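Local coordinates for hydrogen peroxide-inducible genes activator (Corynebacterium glutamicum, PDB 6G1D), which senses hydrogen peroxide as a LysR-type transcription factor and probably controls the expression of peroxide-responsive genes, at residues D173-T178 against T251-S256. The protein carries 1 engineered substitution. Sequence-based numbering, arbitrary orientation.
Sequences DFIVVT and TLVPIS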
loop_
_atom_site.group_PDB
_atom_site.type_symbol
_atom_site.label_atom_id
_atom_site.label_comp_id
_atom_site.label_asym_id
_atom_site.label_seq_id
_atom_site.Cartn_x
_atom_site.Cartn_y
_atom_site.Cartn_z
ATOM N N ASP B 173 -11.944 14.680 -28.152
ATOM C CA ASP B 173 -13.169 13.893 -28.271
ATOM C C ASP B 173 -12.976 12.490 -27.716
ATOM O O ASP B 173 -11.868 11.977 -27.707
ATOM C CB ASP B 173 -13.629 13.825 -29.732
ATOM C CG ASP B 173 -14.227 15.143 -30.224
ATOM O OD1 ASP B 173 -14.958 15.843 -29.451
ATOM O OD2 ASP B 173 -13.987 15.479 -31.402
ATOM N N PHE B 174 -14.062 11.897 -27.232
ATOM C CA PHE B 174 -14.108 10.456 -27.013
ATOM C C PHE B 174 -14.607 9.728 -28.282
ATOM O O PHE B 174 -15.147 10.331 -29.193
ATOM C CB PHE B 174 -15.047 10.096 -25.873
ATOM C CG PHE B 174 -14.707 10.765 -24.573
ATOM C CD1 PHE B 174 -13.431 10.683 -24.063
ATOM C CD2 PHE B 174 -15.674 11.456 -23.855
ATOM C CE1 PHE B 174 -13.105 11.302 -22.869
ATOM C CE2 PHE B 174 -15.368 12.061 -22.668
ATOM C CZ PHE B 174 -14.081 11.986 -22.175
ATOM N N ILE B 175 -14.384 8.431 -28.289
ATOM C CA ILE B 175 -14.907 7.519 -29.272
ATOM C C ILE B 175 -15.381 6.275 -28.509
ATOM O O ILE B 175 -14.809 5.921 -27.489
ATOM C CB ILE B 175 -13.841 7.136 -30.308
ATOM C CG1 ILE B 175 -14.461 6.358 -31.489
ATOM C CG2 ILE B 175 -12.682 6.329 -29.689
ATOM C CD1 ILE B 175 -13.609 6.385 -32.750
ATOM N N VAL B 176 -16.442 5.658 -29.005
ATOM C CA VAL B 176 -17.005 4.429 -28.435
ATOM C C VAL B 176 -16.280 3.238 -29.027
ATOM O O VAL B 176 -16.094 3.159 -30.230
ATOM C CB VAL B 176 -18.508 4.324 -28.724
ATOM C CG1 VAL B 176 -19.097 3.067 -28.090
ATOM C CG2 VAL B 176 -19.248 5.566 -28.237
ATOM N N VAL B 177 -15.877 2.308 -28.192
ATOM C CA VAL B 177 -15.156 1.129 -28.618
ATOM C C VAL B 177 -15.950 -0.098 -28.182
ATOM O O VAL B 177 -16.327 -0.229 -27.018
ATOM C CB VAL B 177 -13.736 1.069 -27.992
ATOM C CG1 VAL B 177 -12.975 -0.163 -28.485
ATOM C CG2 VAL B 177 -12.986 2.345 -28.337
ATOM N N THR B 178 -16.182 -1.009 -29.119
ATOM C CA THR B 178 -17.010 -2.200 -28.894
ATOM C C THR B 178 -16.324 -3.406 -29.491
ATOM O O THR B 178 -15.362 -3.266 -30.256
ATOM C CB THR B 178 -18.360 -2.055 -29.600
ATOM O OG1 THR B 178 -18.198 -2.078 -31.038
ATOM C CG2 THR B 178 -19.038 -0.736 -29.196
ATOM N N THR B 251 -16.619 0.352 -24.148
ATOM C CA THR B 251 -16.076 1.504 -23.419
ATOM C C THR B 251 -15.976 2.746 -24.286
ATOM O O THR B 251 -16.358 2.735 -25.457
ATOM C CB THR B 251 -14.738 1.136 -22.725
ATOM O OG1 THR B 251 -14.453 2.050 -21.645
ATOM C CG2 THR B 251 -13.590 1.129 -23.722
ATOM N N LEU B 252 -15.540 3.834 -23.662
ATOM C CA LEU B 252 -15.171 5.057 -24.385
ATOM C C LEU B 252 -13.694 5.366 -24.100
ATOM O O LEU B 252 -13.245 5.208 -22.982
ATOM C CB LEU B 252 -16.031 6.242 -24.015
ATOM C CG LEU B 252 -17.449 6.318 -24.585
ATOM C CD1 LEU B 252 -18.369 5.231 -24.018
ATOM C CD2 LEU B 252 -18.062 7.679 -24.373
ATOM N N VAL B 253 -12.960 5.752 -25.134
ATOM C CA VAL B 253 -11.573 6.165 -24.975
ATOM C C VAL B 253 -11.353 7.530 -25.642
ATOM O O VAL B 253 -12.090 7.938 -26.541
ATOM C CB VAL B 253 -10.566 5.133 -25.498
ATOM C CG1 VAL B 253 -10.780 3.801 -24.799
ATOM C CG2 VAL B 253 -10.619 5.003 -27.017
ATOM N N PRO B 254 -10.331 8.258 -25.180
ATOM C CA PRO B 254 -9.971 9.499 -25.878
ATOM C C PRO B 254 -9.414 9.194 -27.246
ATOM O O PRO B 254 -8.747 8.175 -27.403
ATOM C CB PRO B 254 -8.871 10.098 -24.997
ATOM C CG PRO B 254 -8.889 9.300 -23.740
ATOM C CD PRO B 254 -9.432 7.971 -24.047
ATOM N N ILE B 255 -9.674 10.051 -28.230
ATOM C CA ILE B 255 -9.228 9.766 -29.589
ATOM C C ILE B 255 -7.714 9.597 -29.772
ATOM O O ILE B 255 -7.287 8.834 -30.633
ATOM C CB ILE B 255 -9.767 10.745 -30.629
ATOM C CG1 ILE B 255 -9.377 12.202 -30.346
ATOM C CG2 ILE B 255 -11.289 10.559 -30.785
ATOM C CD1 ILE B 255 -9.577 13.050 -31.590
ATOM N N SER B 256 -6.906 10.245 -28.943
ATOM C CA SER B 256 -5.442 10.050 -29.006
ATOM C C SER B 256 -5.047 8.627 -28.701
ATOM O O SER B 256 -3.997 8.196 -29.134
ATOM C CB SER B 256 -4.678 11.014 -28.080
ATOM O OG SER B 256 -4.969 10.742 -26.714
#
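An antiparallel strand pair joins Phe174 through Val177 to Thr251 through Pro254 at one end of the mixed sheet in the LysR substrate-binding domain, of the periplasmic-binding-protein clan. Strand 251-254 is the outermost strand here within the chain, and strand 164-179 has 267-287 on its other side.

Val177 and Thr251 form a hydrogen-bonded pair: Val177 N reaches Thr251 O at 2.8 Å, nearly straight, and Thr251 N returns to Val177 O. Ile175 and Val253 repeat the pattern, with Ile175 N to Val253 O at 2.9 Å and Val253 N to Ile175 O at 3.0 Å. Pro254 sits opposite Phe174 in a non-hydrogen-bonded pair, so its lack of an N-H costs this pairing nothing. The fifth bond, Ile255 N to Asp173 O at 3.0 Å, leads into the 3-10 segment that begins at Ile255.

On one face, Val253 CG2 meets two methyls, Ile175 CG2 at 3.6 Å and Val177 CG2 at 3.8 Å. With CG1 anti to its carbonyl carbon (chi1 -57°), Val253 leaves CG2 between the backbone N and the carbonyl carbon, where it can touch both. Met241 of helix 237-245 covers Val177 and Val253. On the other face, Val176 and Leu252 lie side by side, Val176 CG2 to Leu252 CG at 4.1 Å. Leu252 CD2 also touches Phe174 CB at 4.1 Å. The Phe174 ring turns its edge to Pro254 CA, and helix 208-219 packs on Phe174 and Leu252.

The contact is almost wholly buried. Ile175 and Val177 bond to 251-256 through both N and O, while Phe174 and Val176 bond the other way, to strand 267-287. Mostly apolar side chains pack on both faces. The sheet edge is thus tied by backbone bonds and sandwiched between two helices.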